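Long-range contacts in ABC transporter substrate-binding protein (Bradyrhizobium japonicum, PDB 4I1D), which probably captures small solutes in the periplasm for an ABC importer, holds D-malate in the crystal, and belongs to a family generally assigned to polyamine binding: residues 8-13 with 61-66; 19-24 with 259-264; 84-89 with 253-258; 97-102 with 230-235. One frame throughout, in Å; residues are numbered along the deposited sequence.

Contact 1 of 4, residues 8-13 with 61-66; sequences VSQGGA and DTPTGY
The two flat groups that meet here, the carboxamide of Gln10 and the carboxylate of Asp61, do not stack: their side chains cross at about a right angle, with the two planes 51° apart. OE1 of Gln10 stands 4.0 Å from OD2 of Asp61, and as both atoms are acceptors the pair is mere proximity. NE2 of Gln10 approaches CD of Pro63 at 4.3 Å, a loose contact.

The firm side-chain bond belongs to Ser9. Its hydroxyl is anti to the backbone N (chi1 -174°), which carries it to the outer, anti lone pair of Asp61, OG to OD2 2.7 Å. NE2 of Gln18 also bonds to Ser9 OG and so steadies that hydroxyl. The same OD2 takes a further hydrogen bond from Tyr14, while OD1 pairs with Thr231, so both oxygens of this buried acid are engaged and its rotation is fixed. Beside it the backbones join through a hydrogen bond from Asp61 N to Val8 O, 2.8 Å long.

Strands 4-9 and 59-63 are parallel neighbours, each running at its C-terminal end into a helix. Such loops face the cleft in the periplasmic binding protein fold; accordingly Gln10 comes within about 9 Å, side chain to side chain, of Arg208, which binds malate.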
loop_
_atom_site.group_PDB
_atom_site.type_symbol
_atom_site.label_atom_id
_atom_site.label_comp_id
_atom_site.label_asym_id
_atom_site.label_seq_id
_atom_site.Cartn_x
_atom_site.Cartn_y
_atom_site.Cartn_z
ATOM N N VAL A 8 -21.879 -22.508 23.366
ATOM C CA VAL A 8 -21.716 -21.276 22.602
ATOM C C VAL A 8 -22.798 -21.113 21.528
ATOM O O VAL A 8 -23.006 -22.008 20.713
ATOM C CB VAL A 8 -20.335 -21.249 21.914
ATOM C CG1 VAL A 8 -20.142 -19.950 21.155
ATOM C CG2 VAL A 8 -19.229 -21.463 22.950
ATOM N N SER A 9 -23.471 -19.966 21.522
ATOM C CA SER A 9 -24.474 -19.661 20.502
ATOM C C SER A 9 -24.337 -18.202 20.050
ATOM O O SER A 9 -23.262 -17.614 20.173
ATOM C CB SER A 9 -25.891 -19.968 21.019
ATOM O OG SER A 9 -26.871 -19.800 20.001
ATOM N N GLN A 10 -25.418 -17.613 19.537
ATOM C CA GLN A 10 -25.328 -16.303 18.884
ATOM C C GLN A 10 -25.798 -15.126 19.740
ATOM O O GLN A 10 -25.856 -13.991 19.260
ATOM C CB GLN A 10 -26.071 -16.305 17.540
ATOM C CG GLN A 10 -25.220 -16.699 16.344
ATOM C CD GLN A 10 -25.685 -17.993 15.694
ATOM O OE1 GLN A 10 -25.757 -19.037 16.346
ATOM N NE2 GLN A 10 -26.005 -17.927 14.402
ATOM N N GLY A 11 -26.124 -15.392 21.000
ATOM C CA GLY A 11 -26.471 -14.339 21.941
ATOM C C GLY A 11 -27.840 -13.726 21.705
ATOM O O GLY A 11 -28.653 -14.282 20.968
ATOM N N GLY A 12 -28.104 -12.590 22.350
ATOM C CA GLY A 12 -29.315 -11.823 22.094
ATOM C C GLY A 12 -30.594 -12.514 22.544
ATOM O O GLY A 12 -30.555 -13.370 23.439
ATOM N N ALA A 13 -31.724 -12.141 21.935
ATOM C CA ALA A 13 -33.012 -12.715 22.334
ATOM C C ALA A 13 -33.000 -14.227 22.139
ATOM O O ALA A 13 -33.536 -14.980 22.959
ATOM C CB ALA A 13 -34.149 -12.090 21.556
ATOM N N ASP A 61 -23.519 -24.155 18.927
ATOM C CA ASP A 61 -24.757 -24.105 18.169
ATOM C C ASP A 61 -24.502 -23.254 16.929
ATOM O O ASP A 61 -24.214 -22.066 17.048
ATOM C CB ASP A 61 -25.846 -23.461 19.020
ATOM C CG ASP A 61 -27.052 -23.052 18.209
ATOM O OD1 ASP A 61 -27.451 -23.835 17.319
ATOM O OD2 ASP A 61 -27.599 -21.951 18.462
ATOM N N THR A 62 -24.601 -23.853 15.744
ATOM C CA THR A 62 -24.208 -23.156 14.521
ATOM C C THR A 62 -25.020 -23.611 13.297
ATOM O O THR A 62 -25.549 -24.727 13.285
ATOM C CB THR A 62 -22.696 -23.378 14.277
ATOM O OG1 THR A 62 -22.216 -22.478 13.269
ATOM C CG2 THR A 62 -22.434 -24.817 13.849
ATOM N N PRO A 63 -25.132 -22.750 12.262
ATOM C CA PRO A 63 -25.796 -23.204 11.036
ATOM C C PRO A 63 -25.288 -24.567 10.586
ATOM O O PRO A 63 -24.092 -24.836 10.553
ATOM C CB PRO A 63 -25.434 -22.113 10.021
ATOM C CG PRO A 63 -25.385 -20.875 10.873
ATOM C CD PRO A 63 -24.741 -21.330 12.170
ATOM N N THR A 64 -26.235 -25.419 10.242
ATOM C CA THR A 64 -26.000 -26.835 10.046
ATOM C C THR A 64 -24.910 -27.128 9.004
ATOM O O THR A 64 -24.150 -28.084 9.140
ATOM C CB THR A 64 -27.334 -27.508 9.676
ATOM O OG1 THR A 64 -28.274 -27.261 10.730
ATOM C CG2 THR A 64 -27.176 -28.990 9.485
ATOM N N GLY A 65 -24.819 -26.288 7.983
ATOM C CA GLY A 65 -23.845 -26.498 6.923
ATOM C C GLY A 65 -22.408 -26.440 7.406
ATOM O O GLY A 65 -21.541 -27.127 6.866
ATOM N N TYR A 66 -22.154 -25.622 8.425
ATOM C CA TYR A 66 -20.815 -25.503 8.998
ATOM C C TYR A 66 -20.444 -26.752 9.779
ATOM O O TYR A 66 -19.268 -27.099 9.893
ATOM C CB TYR A 66 -20.708 -24.270 9.903
ATOM C CG TYR A 66 -20.949 -22.962 9.184
ATOM C CD1 TYR A 66 -20.601 -22.810 7.852
ATOM C CD2 TYR A 66 -21.538 -21.887 9.831
ATOM C CE1 TYR A 66 -20.828 -21.623 7.187
ATOM C CE2 TYR A 66 -21.769 -20.694 9.174
ATOM C CZ TYR A 66 -21.412 -20.566 7.852
ATOM O OH TYR A 66 -21.642 -19.380 7.184
#

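Contact 2 of 4, residues 19-24 with 259-264; sequences TVAILD and ANLPLH
Ala21, within a pi-type turn of helix 12-30, packs against the point where helix 255-260 gives way to a 3-10 turn at residues 261-263. The wider turn is marked by the backbone bond from Asp24 N to Thr19 O, 3.0 Å, which spans five residues instead of four. Ala21 lies at the centre of the interface. Its methyl presses on main chain more than on side chains, with CB 3.5 Å from CA of Leu261 and 3.6 Å from the carbonyl carbon of Asn260. The small side chain thus lets the two backbones approach closely, the CA atoms of Ala21 and Leu261 being 5.0 Å apart. Next along the helix, Ile22 reaches out with CD1, the tip of an extended chain, to graze CB of Leu261 at 4.5 Å.

In the fold, this is where the first helix of the chain meets a helical segment that arrives more than 200 residues later, beyond the long strand 219-235. Tyr102 and Glu103 of strand 100-112 also touch Ile22 and Leu261 respectively.

On the outer margin, Val20 and His264 form a CH-pi contact. CG1 of Val20, anti to the backbone N (chi1 176°), sits over one ring face 3.7 Å from the centroid of His264 and 25° off the ring normal, displaced toward the CE1-NE2 side of the ring. Leu263 CB lies over the opposite face. ND1 of His264 makes a weak additional link within the turn, 3.2 Å from O of Asn260; that carbonyl also accepts from the backbone N of Leu263.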
loop_
_atom_site.group_PDB
_atom_site.type_symbol
_atom_site.label_atom_id
_atom_site.label_comp_id
_atom_site.label_asym_id
_atom_site.label_seq_id
_atom_site.Cartn_x
_atom_site.Cartn_y
_atom_site.Cartn_z
ATOM N N THR A 19 -31.898 -20.301 26.916
ATOM C CA THR A 19 -31.553 -20.435 28.317
ATOM C C THR A 19 -32.790 -20.831 29.112
ATOM O O THR A 19 -32.751 -21.778 29.898
ATOM C CB THR A 19 -30.937 -19.129 28.855
ATOM O OG1 THR A 19 -29.652 -18.934 28.248
ATOM C CG2 THR A 19 -30.787 -19.170 30.383
ATOM N N VAL A 20 -33.888 -20.118 28.893
ATOM C CA VAL A 20 -35.121 -20.404 29.610
ATOM C C VAL A 20 -35.667 -21.786 29.258
ATOM O O VAL A 20 -36.006 -22.575 30.139
ATOM C CB VAL A 20 -36.194 -19.368 29.297
ATOM C CG1 VAL A 20 -37.495 -19.751 29.979
ATOM C CG2 VAL A 20 -35.738 -17.998 29.756
ATOM N N ALA A 21 -35.729 -22.072 27.961
ATOM C CA ALA A 21 -36.350 -23.287 27.451
ATOM C C ALA A 21 -35.475 -24.522 27.578
ATOM O O ALA A 21 -35.980 -25.618 27.819
ATOM C CB ALA A 21 -36.731 -23.098 25.986
ATOM N N ILE A 22 -34.169 -24.357 27.390
ATOM C CA ILE A 22 -33.294 -25.512 27.203
ATOM C C ILE A 22 -32.107 -25.637 28.159
ATOM O O ILE A 22 -31.944 -26.675 28.800
ATOM C CB ILE A 22 -32.794 -25.597 25.756
ATOM C CG1 ILE A 22 -33.975 -25.864 24.821
ATOM C CG2 ILE A 22 -31.742 -26.682 25.628
ATOM C CD1 ILE A 22 -33.599 -25.941 23.385
ATOM N N LEU A 23 -31.282 -24.598 28.255
ATOM C CA LEU A 23 -30.067 -24.679 29.061
ATOM C C LEU A 23 -30.363 -24.878 30.556
ATOM O O LEU A 23 -29.902 -25.844 31.157
ATOM C CB LEU A 23 -29.177 -23.456 28.827
ATOM C CG LEU A 23 -28.880 -23.199 27.348
ATOM C CD1 LEU A 23 -27.934 -22.011 27.157
ATOM C CD2 LEU A 23 -28.322 -24.444 26.689
ATOM N N ASP A 24 -31.140 -23.979 31.154
ATOM C CA ASP A 24 -31.463 -24.090 32.583
ATOM C C ASP A 24 -32.129 -25.418 32.953
ATOM O O ASP A 24 -31.707 -26.078 33.903
ATOM C CB ASP A 24 -32.337 -22.924 33.064
ATOM C CG ASP A 24 -31.532 -21.673 33.358
ATOM O OD1 ASP A 24 -30.285 -21.743 33.311
ATOM O OD2 ASP A 24 -32.142 -20.624 33.656
ATOM N N ALA A 259 -39.849 -28.473 22.715
ATOM C CA ALA A 259 -41.176 -27.904 22.524
ATOM C C ALA A 259 -41.309 -26.583 23.282
ATOM O O ALA A 259 -42.162 -25.758 22.959
ATOM C CB ALA A 259 -42.291 -28.909 22.951
ATOM N N ASN A 260 -40.465 -26.376 24.288
ATOM C CA ASN A 260 -40.538 -25.144 25.071
ATOM C C ASN A 260 -39.866 -23.951 24.401
ATOM O O ASN A 260 -40.149 -22.802 24.743
ATOM C CB ASN A 260 -39.980 -25.340 26.479
ATOM C CG ASN A 260 -41.059 -25.732 27.476
ATOM O OD1 ASN A 260 -41.617 -24.882 28.175
ATOM N ND2 ASN A 260 -41.365 -27.022 27.540
ATOM N N LEU A 261 -38.984 -24.221 23.446
ATOM C CA LEU A 261 -38.234 -23.141 22.801
ATOM C C LEU A 261 -39.135 -22.124 22.085
ATOM O O LEU A 261 -39.022 -20.920 22.327
ATOM C CB LEU A 261 -37.157 -23.683 21.855
ATOM C CG LEU A 261 -36.395 -22.578 21.127
ATOM C CD1 LEU A 261 -35.720 -21.662 22.126
ATOM C CD2 LEU A 261 -35.377 -23.162 20.162
ATOM N N PRO A 262 -40.033 -22.606 21.206
ATOM C CA PRO A 262 -40.980 -21.729 20.499
ATOM C C PRO A 262 -42.010 -21.085 21.418
ATOM O O PRO A 262 -42.849 -20.308 20.966
ATOM C CB PRO A 262 -41.683 -22.682 19.527
ATOM C CG PRO A 262 -41.501 -24.031 20.115
ATOM C CD PRO A 262 -40.148 -24.003 20.759
ATOM N N LEU A 263 -41.975 -21.410 22.701
ATOM C CA LEU A 263 -42.825 -20.693 23.633
ATOM C C LEU A 263 -42.196 -19.328 23.915
ATOM O O LEU A 263 -42.849 -18.416 24.427
ATOM C CB LEU A 263 -43.012 -21.485 24.925
ATOM C CG LEU A 263 -43.813 -22.785 24.808
ATOM C CD1 LEU A 263 -44.201 -23.297 26.193
ATOM C CD2 LEU A 263 -45.050 -22.555 23.977
ATOM N N HIS A 264 -40.924 -19.185 23.557
ATOM C CA HIS A 264 -40.158 -18.014 23.966
ATOM C C HIS A 264 -39.591 -17.233 22.791
ATOM O O HIS A 264 -39.120 -16.102 22.943
ATOM C CB HIS A 264 -39.058 -18.426 24.948
ATOM C CG HIS A 264 -39.597 -18.906 26.263
ATOM N ND1 HIS A 264 -39.577 -20.230 26.642
ATOM C CD2 HIS A 264 -40.211 -18.236 27.268
ATOM C CE1 HIS A 264 -40.142 -20.356 27.831
ATOM N NE2 HIS A 264 -40.535 -19.161 28.233
#

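Contact 3 of 4, residues 84-89 with 253-258; sequences IPNAAA and VDPVHQ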
loop_
_atom_site.group_PDB
_atom_site.type_symbol
_atom_site.label_atom_id
_atom_site.label_comp_id
_atom_site.label_asym_id
_atom_site.label_seq_id
_atom_site.Cartn_x
_atom_site.Cartn_y
_atom_site.Cartn_z
ATOM N N ILE A 84 -26.928 -41.002 22.831
ATOM C CA ILE A 84 -27.822 -39.857 22.702
ATOM C C ILE A 84 -29.208 -40.300 22.232
ATOM O O ILE A 84 -29.643 -39.952 21.135
ATOM C CB ILE A 84 -27.234 -38.814 21.735
ATOM C CG1 ILE A 84 -25.725 -38.676 21.976
ATOM C CG2 ILE A 84 -27.942 -37.479 21.900
ATOM C CD1 ILE A 84 -25.006 -37.799 20.967
ATOM N N PRO A 85 -29.910 -41.065 23.078
ATOM C CA PRO A 85 -31.190 -41.688 22.726
ATOM C C PRO A 85 -32.151 -40.718 22.033
ATOM O O PRO A 85 -32.740 -41.060 21.004
ATOM C CB PRO A 85 -31.750 -42.113 24.083
ATOM C CG PRO A 85 -30.554 -42.308 24.933
ATOM C CD PRO A 85 -29.560 -41.287 24.493
ATOM N N ASN A 86 -32.297 -39.518 22.585
ATOM C CA ASN A 86 -33.199 -38.532 22.013
ATOM C C ASN A 86 -32.833 -38.166 20.575
ATOM O O ASN A 86 -33.708 -37.935 19.736
ATOM C CB ASN A 86 -33.272 -37.284 22.897
ATOM C CG ASN A 86 -33.996 -37.542 24.205
ATOM O OD1 ASN A 86 -34.882 -38.394 24.278
ATOM N ND2 ASN A 86 -33.620 -36.811 25.246
ATOM N N ALA A 87 -31.540 -38.128 20.281
ATOM C CA ALA A 87 -31.099 -37.784 18.940
ATOM C C ALA A 87 -31.259 -38.981 18.012
ATOM O O ALA A 87 -31.629 -38.833 16.851
ATOM C CB ALA A 87 -29.659 -37.311 18.960
ATOM N N ALA A 88 -30.979 -40.169 18.531
ATOM C CA ALA A 88 -31.148 -41.394 17.756
ATOM C C ALA A 88 -32.598 -41.585 17.325
ATOM O O ALA A 88 -32.867 -42.133 16.253
ATOM C CB ALA A 88 -30.669 -42.602 18.555
ATOM N N ALA A 89 -33.532 -41.137 18.160
ATOM C CA ALA A 89 -34.955 -41.303 17.863
ATOM C C ALA A 89 -35.455 -40.332 16.788
ATOM O O ALA A 89 -36.534 -40.525 16.227
ATOM C CB ALA A 89 -35.787 -41.175 19.135
ATOM N N VAL A 253 -31.982 -31.968 22.941
ATOM C CA VAL A 253 -32.965 -32.329 21.921
ATOM C C VAL A 253 -34.106 -33.149 22.513
ATOM O O VAL A 253 -34.828 -33.841 21.801
ATOM C CB VAL A 253 -32.340 -33.066 20.713
ATOM C CG1 VAL A 253 -31.234 -32.224 20.084
ATOM C CG2 VAL A 253 -31.835 -34.456 21.102
ATOM N N ASP A 254 -34.260 -33.067 23.826
ATOM C CA ASP A 254 -35.409 -33.668 24.498
ATOM C C ASP A 254 -36.685 -33.021 23.950
ATOM O O ASP A 254 -36.785 -31.795 23.881
ATOM C CB ASP A 254 -35.285 -33.461 26.014
ATOM C CG ASP A 254 -36.500 -33.952 26.782
ATOM O OD1 ASP A 254 -36.462 -35.090 27.306
ATOM O OD2 ASP A 254 -37.488 -33.189 26.877
ATOM N N PRO A 255 -37.653 -33.844 23.523
ATOM C CA PRO A 255 -38.936 -33.346 23.016
ATOM C C PRO A 255 -39.515 -32.172 23.822
ATOM O O PRO A 255 -39.834 -31.142 23.225
ATOM C CB PRO A 255 -39.842 -34.574 23.129
ATOM C CG PRO A 255 -38.916 -35.708 22.863
ATOM C CD PRO A 255 -37.577 -35.315 23.460
ATOM N N VAL A 256 -39.642 -32.338 25.135
ATOM C CA VAL A 256 -40.232 -31.315 25.991
ATOM C C VAL A 256 -39.414 -30.026 26.015
ATOM O O VAL A 256 -39.952 -28.941 25.801
ATOM C CB VAL A 256 -40.419 -31.822 27.432
ATOM C CG1 VAL A 256 -41.004 -30.725 28.307
ATOM C CG2 VAL A 256 -41.311 -33.053 27.448
ATOM N N HIS A 257 -38.117 -30.144 26.280
ATOM C CA HIS A 257 -37.252 -28.967 26.322
ATOM C C HIS A 257 -37.356 -28.234 24.992
ATOM O O HIS A 257 -37.493 -27.011 24.942
ATOM C CB HIS A 257 -35.797 -29.360 26.592
ATOM C CG HIS A 257 -35.566 -29.922 27.960
ATOM N ND1 HIS A 257 -34.410 -30.592 28.305
ATOM C CD2 HIS A 257 -36.342 -29.916 29.071
ATOM C CE1 HIS A 257 -34.485 -30.973 29.567
ATOM N NE2 HIS A 257 -35.645 -30.573 30.056
ATOM N N GLN A 258 -37.303 -29.009 23.918
ATOM C CA GLN A 258 -37.412 -28.493 22.567
ATOM C C GLN A 258 -38.761 -27.828 22.301
ATOM O O GLN A 258 -38.817 -26.750 21.723
ATOM C CB GLN A 258 -37.170 -29.629 21.572
ATOM C CG GLN A 258 -35.695 -29.970 21.384
ATOM C CD GLN A 258 -35.062 -29.133 20.295
ATOM O OE1 GLN A 258 -35.617 -29.011 19.201
ATOM N NE2 GLN A 258 -33.902 -28.541 20.586
#
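With CG turned anti to its own carbonyl carbon (chi1 -70°), Asn86 extends its amide from helix 85-88 toward the opening turn of helix 255-260, and Val253 meets it with a methyl: chi1 -57° puts CG1 of Val253 anti to the carbonyl carbon and leaves CG2 between backbone N and carbonyl carbon. That second methyl, CG2, nestles against CB of Asn86 at 3.6 Å. It also touches Ala87, whose CB lies 4.2 Å from CG2 of Val253, so one valine branch serves two successive residues of the short helix.

Further out, the amide of Asn86 lies alongside the side chain of Asp254, both pointing the same way, with the amide and carboxylate planes 79° apart. ND2 of Asn86 rests 3.7 Å from CA of Asp254, a van der Waals approach, whereas its hydrogen bond goes to the carbonyl of Asn250 in the preceding helix 242-252. On the other arm of the amide, OD1 of Asn86 lies 4.2 Å from CD of Pro255.

Asp254 has a different task. It is the N-cap of helix 255-260, where OD2 accepts from N of His257 at 3.2 Å through its anti lone pair and, more weakly, from N of Val256 at 2.9 Å.

No hydrogen bond crosses between the two segments. The chemistry therefore implies a division of labour: the interface is made by van der Waals contact, with the hydrogen bonds of Asn86 and Asp254 directed to other partners, and the carboxylate of Asp254 is probably stabilised by the helix start that it caps.

Contact 4 of 4, residues 97-102 with 230-235; sequences PYSVSY and STSLCI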
loop_
_atom_site.group_PDB
_atom_site.type_symbol
_atom_site.label_atom_id
_atom_site.label_comp_id
_atom_site.label_asym_id
_atom_site.label_seq_id
_atom_site.Cartn_x
_atom_site.Cartn_y
_atom_site.Cartn_z
ATOM N N PRO A 97 -23.482 -37.167 10.888
ATOM C CA PRO A 97 -22.584 -37.942 11.750
ATOM C C PRO A 97 -21.960 -37.070 12.842
ATOM O O PRO A 97 -21.441 -37.607 13.823
ATOM C CB PRO A 97 -21.499 -38.422 10.783
ATOM C CG PRO A 97 -22.127 -38.358 9.435
ATOM C CD PRO A 97 -23.037 -37.167 9.486
ATOM N N TYR A 98 -22.033 -35.751 12.669
ATOM C CA TYR A 98 -21.354 -34.808 13.553
ATOM C C TYR A 98 -22.282 -33.826 14.263
ATOM O O TYR A 98 -21.811 -32.983 15.019
ATOM C CB TYR A 98 -20.348 -33.974 12.756
ATOM C CG TYR A 98 -19.493 -34.759 11.799
ATOM C CD1 TYR A 98 -18.408 -35.491 12.252
ATOM C CD2 TYR A 98 -19.760 -34.752 10.436
ATOM C CE1 TYR A 98 -17.616 -36.208 11.380
ATOM C CE2 TYR A 98 -18.974 -35.468 9.553
ATOM C CZ TYR A 98 -17.901 -36.194 10.034
ATOM O OH TYR A 98 -17.105 -36.910 9.168
ATOM N N SER A 99 -23.583 -33.899 14.010
ATOM C CA SER A 99 -24.474 -32.873 14.541
ATOM C C SER A 99 -25.904 -33.347 14.696
ATOM O O SER A 99 -26.281 -34.384 14.154
ATOM C CB SER A 99 -24.456 -31.643 13.638
ATOM O OG SER A 99 -25.060 -31.933 12.392
ATOM N N VAL A 100 -26.689 -32.577 15.448
ATOM C CA VAL A 100 -28.129 -32.806 15.561
ATOM C C VAL A 100 -28.862 -31.486 15.392
ATOM O O VAL A 100 -28.478 -30.483 15.993
ATOM C CB VAL A 100 -28.529 -33.406 16.926
ATOM C CG1 VAL A 100 -30.003 -33.840 16.903
ATOM C CG2 VAL A 100 -27.639 -34.585 17.278
ATOM N N SER A 101 -29.920 -31.491 14.582
ATOM C CA SER A 101 -30.731 -30.289 14.360
ATOM C C SER A 101 -31.266 -29.729 15.673
ATOM O O SER A 101 -31.784 -30.470 16.515
ATOM C CB SER A 101 -31.889 -30.581 13.402
ATOM O OG SER A 101 -31.400 -31.067 12.168
ATOM N N TYR A 102 -31.159 -28.415 15.834
ATOM C CA TYR A 102 -31.424 -27.789 17.132
ATOM C C TYR A 102 -32.643 -26.863 17.096
ATOM O O TYR A 102 -33.460 -26.878 18.008
ATOM C CB TYR A 102 -30.169 -27.052 17.582
ATOM C CG TYR A 102 -30.223 -26.385 18.941
ATOM C CD1 TYR A 102 -30.519 -27.109 20.092
ATOM C CD2 TYR A 102 -29.910 -25.035 19.075
ATOM C CE1 TYR A 102 -30.537 -26.491 21.333
ATOM C CE2 TYR A 102 -29.931 -24.410 20.293
ATOM C CZ TYR A 102 -30.240 -25.139 21.423
ATOM O OH TYR A 102 -30.242 -24.506 22.640
ATOM N N SER A 230 -31.737 -24.070 9.458
ATOM C CA SER A 230 -31.595 -24.577 10.818
ATOM C C SER A 230 -30.181 -24.423 11.357
ATOM O O SER A 230 -29.208 -24.401 10.597
ATOM C CB SER A 230 -31.960 -26.064 10.855
ATOM O OG SER A 230 -30.959 -26.832 10.203
ATOM N N THR A 231 -30.063 -24.340 12.679
ATOM C CA THR A 231 -28.769 -24.561 13.323
ATOM C C THR A 231 -28.756 -25.949 13.963
ATOM O O THR A 231 -29.814 -26.562 14.192
ATOM C CB THR A 231 -28.437 -23.492 14.388
ATOM O OG1 THR A 231 -29.493 -23.435 15.351
ATOM C CG2 THR A 231 -28.255 -22.107 13.735
ATOM N N SER A 232 -27.551 -26.443 14.229
ATOM C CA SER A 232 -27.361 -27.738 14.869
ATOM C C SER A 232 -26.309 -27.636 15.984
ATOM O O SER A 232 -25.463 -26.734 15.980
ATOM C CB SER A 232 -26.915 -28.794 13.838
ATOM O OG SER A 232 -27.899 -28.983 12.836
ATOM N N LEU A 233 -26.365 -28.573 16.928
ATOM C CA LEU A 233 -25.376 -28.654 17.992
ATOM C C LEU A 233 -24.297 -29.648 17.586
ATOM O O LEU A 233 -24.600 -30.695 17.005
ATOM C CB LEU A 233 -26.034 -29.120 19.280
ATOM C CG LEU A 233 -27.215 -28.296 19.789
ATOM C CD1 LEU A 233 -27.629 -28.818 21.147
ATOM C CD2 LEU A 233 -26.838 -26.824 19.879
ATOM N N CYS A 234 -23.046 -29.307 17.890
ATOM C CA CYS A 234 -21.898 -30.183 17.659
ATOM C C CYS A 234 -20.901 -29.943 18.780
ATOM O O CYS A 234 -21.014 -28.962 19.516
ATOM C CB CYS A 234 -21.238 -29.877 16.320
ATOM S SG CYS A 234 -20.748 -28.131 16.164
ATOM N N ILE A 235 -19.923 -30.834 18.901
ATOM C CA ILE A 235 -18.993 -30.826 20.015
ATOM C C ILE A 235 -17.604 -30.700 19.445
ATOM O O ILE A 235 -17.266 -31.405 18.494
ATOM C CB ILE A 235 -19.085 -32.143 20.806
ATOM C CG1 ILE A 235 -20.497 -32.332 21.363
ATOM C CG2 ILE A 235 -18.032 -32.198 21.910
ATOM C CD1 ILE A 235 -20.704 -33.677 22.054
HETATM O O HOH W 1 -19.978 -32.940 16.995
HETATM O O HOH W 2 -27.490 -31.768 12.088
#
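Leu233 packs its branched end over one face of the Tyr102 ring: CD2 stands over the ring centre in a CH-pi contact, 3.6 Å from the centroid of Tyr102, and CD1 touches CD1 of the tyrosine at 3.5 Å. At the ring edge, near its plane, comes OG1 of Thr231.

Antiparallel backbone pairing sets this fit. Val100 and Leu233 form a hydrogen-bonded pair, with N of Val100 3.2 Å from O of Leu233 and N of Leu233 3.0 Å from O of Val100. N of Tyr102 then reaches O of Thr231 at 2.8 Å, and a CA-H...O contact from Ser99 CA supplements the bond to the same Leu233 O.

Toward Tyr98, which lies in loop, a water links the two segments, 2.7 Å from O of Tyr98 and 2.8 Å from N of Ile235. A second water sits between the hydroxyls of Ser99 and Ser232, whose protein partners are Ser96 and Thr64. Gln18 holds the hydroxyl of Tyr102, and that of Thr231 bonds to Glu103 and also to Asp61.

Strand 219-235 here lies between strands 59-63 and 100-112. Helix 242-252 packs on Leu233, while Cys67 of helix 64-72 touches Ser99, Ser232 and Cys234.

Overall arrangement
Contacts 1 and 4 share one sheet, their centres 10 Å apart. Thr64 OG1 lies 2.7 Å from Ser232 OG and 2.8 Å from Ser230 OG, probable hydrogen bonds tying helix 64-72 to strand 219-235. Contacts 2 and 3 both use helix 255-260; Ile22 CD1 of the former packs 3.8 Å from Gln258 NE2 of the latter. That nitrogen also probably bonds Tyr102 O at 3.1 Å, anchoring the helix to contact 4. Contact 1 comes nearest to a binding residue, Gln10 being about 9 Å from Arg208 between side chains; contacts 2, 3 and 4 lie away from the site, the side chains of Thr231 (contact 4) and Leu261 (contact 2) about 10 and 14 Å from D-malate.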